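Local coordinates for protein UDP-glucose:anthocyanidin 3-O-glucosyltransferase (Clitoria ternatea, PDB 4REL) that is a plant glycosyltransferase of the two-domain GT-B fold and holds KMP in its pocket, at residues H17-A29 and L234-L246. Numbering follows the deposited sequence.
Sequences HLPPLLNLVLKLA and LYVVPLPCPQLLL. With KMP (3,5,7-trihydroxy-2-(4-hydroxyphenyl)-4H-chromen-4-one), chain B.
N23, on the helix, joins the backbone of the extended segment 239-241 with both ends of its carboxamide. ND2 gives a nearly straight hydrogen bond to L239 O (2.9 Å, 174° at the hydrogen), while OD1 accepts from C241 N at 2.9 Å, in the carbonyl plane and on a lone pair. An asparagine suits this place because one short side chain supplies donor and acceptor together, and the two bonds fix the rotation of the amide. With CG anti to the backbone N (chi1 -168°), the amide is carried to where both its polar atoms meet the loop.

One turn further on, K27 runs its straight chain past C241 CB and hydrogen-bonds the same L239 O through NZ at 3.1 Å, nearly in line with the C=O bond; the long lysine chain spans the gap. That carbonyl thus takes two donors, the amide coming from above its plane; the ammonium would probably polarise it further.

L244 lies across N23 at about a right angle, CD2 3.6 Å from N23 CG, and its CD1 reaches L22 CD2. Branched L26 meets several groups at once: CB lies against C241 SG at 3.6 Å, CD1 against L244 N and CA, and CD2 alongside the CG to OE1 part of Q243. Just past strand 233-235, L24 CD1 meets V236 CG1 at 3.8 Å.

Outside the pair, R53 bonds L244 O and F436 packs on K27. H17, at the N-terminal end of 17-29, is hydrogen-bonded to D114 through ND1 and to KMP O27 through NE2, at a doubtfully short 2.5 Å. The arrangement is that of a GT-B N-terminal Rossmann-like domain: the helix after the first parallel strand packs against the chain leaving the last, 233-235, with the ligand pocket at the helix's N-terminal end.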
loop_
_atom_site.group_PDB
_atom_site.type_symbol
_atom_site.label_atom_id
_atom_site.label_comp_id
_atom_site.label_asym_id
_atom_site.label_seq_id
_atom_site.Cartn_x
_atom_site.Cartn_y
_atom_site.Cartn_z
ATOM N N HIS A 17 -2.617 -2.116 5.555
ATOM C CA HIS A 17 -2.236 -3.511 5.347
ATOM C C HIS A 17 -3.410 -4.479 5.413
ATOM O O HIS A 17 -3.277 -5.631 5.012
ATOM C CB HIS A 17 -1.182 -3.932 6.363
ATOM C CG HIS A 17 0.143 -3.275 6.145
ATOM N ND1 HIS A 17 1.245 -3.967 5.707
ATOM C CD2 HIS A 17 0.524 -1.982 6.280
ATOM C CE1 HIS A 17 2.269 -3.128 5.602
ATOM N NE2 HIS A 17 1.852 -1.922 5.931
ATOM N N LEU A 18 -4.546 -4.013 5.918
ATOM C CA LEU A 18 -5.670 -4.904 6.195
ATOM C C LEU A 18 -6.533 -5.271 4.973
ATOM O O LEU A 18 -6.717 -6.461 4.685
ATOM C CB LEU A 18 -6.505 -4.375 7.371
ATOM C CG LEU A 18 -5.750 -4.472 8.700
ATOM C CD1 LEU A 18 -6.309 -3.509 9.746
ATOM C CD2 LEU A 18 -5.795 -5.923 9.203
ATOM N N PRO A 19 -7.059 -4.271 4.242
ATOM C CA PRO A 19 -7.863 -4.694 3.087
ATOM C C PRO A 19 -7.135 -5.567 2.031
ATOM O O PRO A 19 -7.750 -6.522 1.550
ATOM C CB PRO A 19 -8.343 -3.366 2.484
ATOM C CG PRO A 19 -8.325 -2.404 3.637
ATOM C CD PRO A 19 -7.124 -2.809 4.454
ATOM N N PRO A 20 -5.864 -5.265 1.677
ATOM C CA PRO A 20 -5.253 -6.122 0.648
ATOM C C PRO A 20 -5.123 -7.590 1.060
ATOM O O PRO A 20 -5.253 -8.476 0.202
ATOM C CB PRO A 20 -3.852 -5.519 0.459
ATOM C CG PRO A 20 -3.963 -4.115 0.953
ATOM C CD PRO A 20 -4.987 -4.133 2.045
ATOM N N LEU A 21 -4.886 -7.863 2.340
ATOM C CA LEU A 21 -4.746 -9.256 2.752
ATOM C C LEU A 21 -6.114 -9.931 2.830
ATOM O O LEU A 21 -6.252 -11.099 2.460
ATOM C CB LEU A 21 -3.979 -9.372 4.072
ATOM C CG LEU A 21 -3.640 -10.809 4.486
ATOM C CD1 LEU A 21 -2.932 -11.551 3.361
ATOM C CD2 LEU A 21 -2.780 -10.767 5.737
ATOM N N LEU A 22 -7.131 -9.213 3.310
ATOM C CA LEU A 22 -8.480 -9.792 3.306
ATOM C C LEU A 22 -8.908 -10.069 1.882
ATOM O O LEU A 22 -9.543 -11.088 1.599
ATOM C CB LEU A 22 -9.499 -8.868 3.976
ATOM C CG LEU A 22 -10.945 -9.359 3.908
ATOM C CD1 LEU A 22 -11.059 -10.695 4.589
ATOM C CD2 LEU A 22 -11.850 -8.332 4.584
ATOM N N ASN A 23 -8.550 -9.161 0.982
ATOM C CA ASN A 23 -8.858 -9.319 -0.435
ATOM C C ASN A 23 -8.297 -10.638 -0.957
ATOM O O ASN A 23 -8.996 -11.414 -1.610
ATOM C CB ASN A 23 -8.260 -8.149 -1.209
ATOM C CG ASN A 23 -8.768 -8.063 -2.630
ATOM O OD1 ASN A 23 -9.949 -8.307 -2.907
ATOM N ND2 ASN A 23 -7.875 -7.690 -3.546
ATOM N N LEU A 24 -7.031 -10.901 -0.657
ATOM C CA LEU A 24 -6.406 -12.147 -1.102
ATOM C C LEU A 24 -7.070 -13.373 -0.476
ATOM O O LEU A 24 -7.367 -14.359 -1.163
ATOM C CB LEU A 24 -4.910 -12.137 -0.784
ATOM C CG LEU A 24 -4.167 -13.446 -1.095
ATOM C CD1 LEU A 24 -4.151 -13.728 -2.591
ATOM C CD2 LEU A 24 -2.736 -13.379 -0.553
ATOM N N VAL A 25 -7.313 -13.318 0.828
ATOM C CA VAL A 25 -7.952 -14.445 1.519
ATOM C C VAL A 25 -9.361 -14.713 0.982
ATOM O O VAL A 25 -9.770 -15.872 0.830
ATOM C CB VAL A 25 -7.976 -14.211 3.052
ATOM C CG1 VAL A 25 -8.844 -15.258 3.753
ATOM C CG2 VAL A 25 -6.551 -14.246 3.609
ATOM N N LEU A 26 -10.104 -13.648 0.677
ATOM C CA LEU A 26 -11.428 -13.819 0.070
ATOM C C LEU A 26 -11.329 -14.584 -1.251
ATOM O O LEU A 26 -12.148 -15.464 -1.524
ATOM C CB LEU A 26 -12.120 -12.467 -0.145
ATOM C CG LEU A 26 -12.664 -11.788 1.113
ATOM C CD1 LEU A 26 -13.064 -10.351 0.843
ATOM C CD2 LEU A 26 -13.859 -12.555 1.675
ATOM N N LYS A 27 -10.333 -14.253 -2.065
ATOM C CA LYS A 27 -10.154 -14.931 -3.357
ATOM C C LYS A 27 -9.807 -16.398 -3.148
ATOM O O LYS A 27 -10.336 -17.274 -3.831
ATOM C CB LYS A 27 -9.049 -14.265 -4.183
ATOM C CG LYS A 27 -9.389 -12.857 -4.683
ATOM C CD LYS A 27 -8.158 -12.181 -5.298
ATOM C CE LYS A 27 -8.413 -10.697 -5.536
ATOM N NZ LYS A 27 -7.209 -10.038 -6.125
ATOM N N LEU A 28 -8.893 -16.654 -2.217
ATOM C CA LEU A 28 -8.476 -18.028 -1.918
ATOM C C LEU A 28 -9.630 -18.838 -1.326
ATOM O O LEU A 28 -9.799 -20.015 -1.645
ATOM C CB LEU A 28 -7.294 -18.033 -0.943
ATOM C CG LEU A 28 -5.997 -17.434 -1.498
ATOM C CD1 LEU A 28 -4.955 -17.296 -0.383
ATOM C CD2 LEU A 28 -5.450 -18.280 -2.643
ATOM N N ALA A 29 -10.406 -18.216 -0.442
ATOM C CA ALA A 29 -11.522 -18.910 0.195
ATOM C C ALA A 29 -12.619 -19.248 -0.814
ATOM O O ALA A 29 -13.291 -20.276 -0.700
ATOM C CB ALA A 29 -12.083 -18.084 1.333
ATOM N N LEU A 234 5.491 -14.729 -6.445
ATOM C CA LEU A 234 4.187 -14.809 -7.094
ATOM C C LEU A 234 3.503 -13.449 -7.043
ATOM O O LEU A 234 3.516 -12.779 -6.001
ATOM C CB LEU A 234 3.310 -15.854 -6.386
ATOM C CG LEU A 234 3.830 -17.293 -6.284
ATOM C CD1 LEU A 234 2.927 -18.159 -5.374
ATOM C CD2 LEU A 234 3.939 -17.907 -7.669
ATOM N N TYR A 235 2.917 -13.032 -8.163
ATOM C CA TYR A 235 2.151 -11.789 -8.193
ATOM C C TYR A 235 0.669 -12.133 -8.290
ATOM O O TYR A 235 0.253 -12.863 -9.190
ATOM C CB TYR A 235 2.547 -10.919 -9.390
ATOM C CG TYR A 235 3.877 -10.203 -9.286
ATOM C CD1 TYR A 235 3.936 -8.831 -9.067
ATOM C CD2 TYR A 235 5.073 -10.896 -9.430
ATOM C CE1 TYR A 235 5.163 -8.167 -8.985
ATOM C CE2 TYR A 235 6.294 -10.244 -9.353
ATOM C CZ TYR A 235 6.330 -8.885 -9.127
ATOM O OH TYR A 235 7.549 -8.258 -9.063
ATOM N N VAL A 236 -0.121 -11.627 -7.352
ATOM C CA VAL A 236 -1.567 -11.777 -7.414
ATOM C C VAL A 236 -2.186 -10.394 -7.560
ATOM O O VAL A 236 -1.837 -9.467 -6.823
ATOM C CB VAL A 236 -2.111 -12.498 -6.177
ATOM C CG1 VAL A 236 -3.640 -12.557 -6.211
ATOM C CG2 VAL A 236 -1.531 -13.900 -6.113
ATOM N N VAL A 237 -3.077 -10.268 -8.541
ATOM C CA VAL A 237 -3.677 -8.991 -8.909
ATOM C C VAL A 237 -4.317 -8.337 -7.692
ATOM O O VAL A 237 -5.140 -8.957 -7.010
ATOM C CB VAL A 237 -4.729 -9.191 -10.028
ATOM C CG1 VAL A 237 -5.636 -7.982 -10.156
ATOM C CG2 VAL A 237 -4.034 -9.480 -11.351
ATOM N N PRO A 238 -3.943 -7.080 -7.414
ATOM C CA PRO A 238 -4.379 -6.357 -6.209
ATOM C C PRO A 238 -5.801 -5.818 -6.276
ATOM O O PRO A 238 -6.306 -5.348 -5.257
ATOM C CB PRO A 238 -3.400 -5.174 -6.142
ATOM C CG PRO A 238 -2.971 -4.967 -7.561
ATOM C CD PRO A 238 -2.890 -6.348 -8.144
ATOM N N LEU A 239 -6.420 -5.863 -7.456
ATOM C CA LEU A 239 -7.779 -5.367 -7.637
ATOM C C LEU A 239 -8.737 -6.062 -6.685
ATOM O O LEU A 239 -8.560 -7.244 -6.376
ATOM C CB LEU A 239 -8.240 -5.581 -9.083
ATOM C CG LEU A 239 -7.431 -4.809 -10.127
ATOM C CD1 LEU A 239 -7.953 -5.088 -11.536
ATOM C CD2 LEU A 239 -7.460 -3.319 -9.822
ATOM N N PRO A 240 -9.757 -5.329 -6.208
ATOM C CA PRO A 240 -10.702 -5.888 -5.235
ATOM C C PRO A 240 -11.604 -6.951 -5.843
ATOM O O PRO A 240 -12.134 -6.763 -6.943
ATOM C CB PRO A 240 -11.546 -4.673 -4.826
ATOM C CG PRO A 240 -11.455 -3.737 -5.997
ATOM C CD PRO A 240 -10.045 -3.913 -6.512
ATOM N N CYS A 241 -11.768 -8.064 -5.141
ATOM C CA CYS A 241 -12.807 -9.014 -5.497
ATOM C C CYS A 241 -14.127 -8.430 -4.994
ATOM O O CYS A 241 -14.133 -7.660 -4.035
ATOM C CB CYS A 241 -12.537 -10.384 -4.870
ATOM S SG CYS A 241 -12.626 -10.396 -3.078
ATOM N N PRO A 242 -15.247 -8.781 -5.642
ATOM C CA PRO A 242 -16.533 -8.165 -5.287
ATOM C C PRO A 242 -16.891 -8.246 -3.799
ATOM O O PRO A 242 -17.527 -7.319 -3.291
ATOM C CB PRO A 242 -17.552 -8.942 -6.139
ATOM C CG PRO A 242 -16.811 -10.138 -6.674
ATOM C CD PRO A 242 -15.381 -9.717 -6.769
ATOM N N GLN A 243 -16.477 -9.313 -3.111
ATOM C CA GLN A 243 -16.828 -9.482 -1.699
ATOM C C GLN A 243 -16.065 -8.526 -0.779
ATOM O O GLN A 243 -16.456 -8.313 0.371
ATOM C CB GLN A 243 -16.639 -10.937 -1.249
ATOM C CG GLN A 243 -17.296 -11.261 0.096
ATOM C CD GLN A 243 -17.733 -12.713 0.216
ATOM O OE1 GLN A 243 -17.091 -13.615 -0.320
ATOM N NE2 GLN A 243 -18.838 -12.942 0.919
ATOM N N LEU A 244 -14.979 -7.944 -1.280
ATOM C CA LEU A 244 -14.231 -6.979 -0.475
ATOM C C LEU A 244 -15.021 -5.679 -0.349
ATOM O O LEU A 244 -15.019 -5.030 0.698
ATOM C CB LEU A 244 -12.863 -6.691 -1.098
ATOM C CG LEU A 244 -11.925 -5.800 -0.277
ATOM C CD1 LEU A 244 -11.516 -6.484 1.017
ATOM C CD2 LEU A 244 -10.697 -5.423 -1.095
ATOM N N LEU A 245 -15.705 -5.314 -1.427
ATOM C CA LEU A 245 -16.378 -4.025 -1.507
ATOM C C LEU A 245 -17.619 -3.933 -0.623
ATOM O O LEU A 245 -18.434 -4.858 -0.563
ATOM C CB LEU A 245 -16.727 -3.696 -2.962
ATOM C CG LEU A 245 -15.513 -3.547 -3.884
ATOM C CD1 LEU A 245 -15.324 -4.785 -4.731
ATOM C CD2 LEU A 245 -15.628 -2.320 -4.770
ATOM N N LEU A 246 -17.743 -2.805 0.069
ATOM C CA LEU A 246 -18.944 -2.490 0.825
ATOM C C LEU A 246 -19.610 -1.273 0.193
ATOM O O LEU A 246 -19.086 -0.162 0.300
ATOM C CB LEU A 246 -18.599 -2.210 2.291
ATOM C CG LEU A 246 -17.958 -3.374 3.058
ATOM C CD1 LEU A 246 -17.519 -2.962 4.460
ATOM C CD2 LEU A 246 -18.901 -4.574 3.121
HETATM C C1 KMP B . 9.089 1.165 4.816
HETATM C C2 KMP B . 7.874 0.691 4.351
HETATM C C3 KMP B . 6.668 0.882 5.186
HETATM C C4 KMP B . 6.791 1.575 6.485
HETATM C C5 KMP B . 8.054 2.010 6.867
HETATM C C6 KMP B . 9.170 1.809 6.049
HETATM C C9 KMP B . 5.341 0.399 4.739
HETATM C C10 KMP B . 4.188 0.630 5.639
HETATM C C11 KMP B . 4.421 1.338 6.939
HETATM C C14 KMP B . 3.313 1.617 7.906
HETATM C C15 KMP B . 2.063 1.012 7.799
HETATM C C16 KMP B . 1.060 1.297 8.713
HETATM C C17 KMP B . 1.297 2.195 9.742
HETATM C C18 KMP B . 2.541 2.801 9.859
HETATM C C19 KMP B . 3.545 2.510 8.945
HETATM O O12 KMP B . 5.688 1.769 7.283
HETATM O O13 KMP B . 5.213 -0.187 3.637
HETATM O O24 KMP B . 0.307 2.475 10.634
HETATM O O27 KMP B . 2.961 0.198 5.235
HETATM O O29 KMP B . 10.383 2.258 6.476
HETATM O O30 KMP B . 7.772 0.058 3.150
#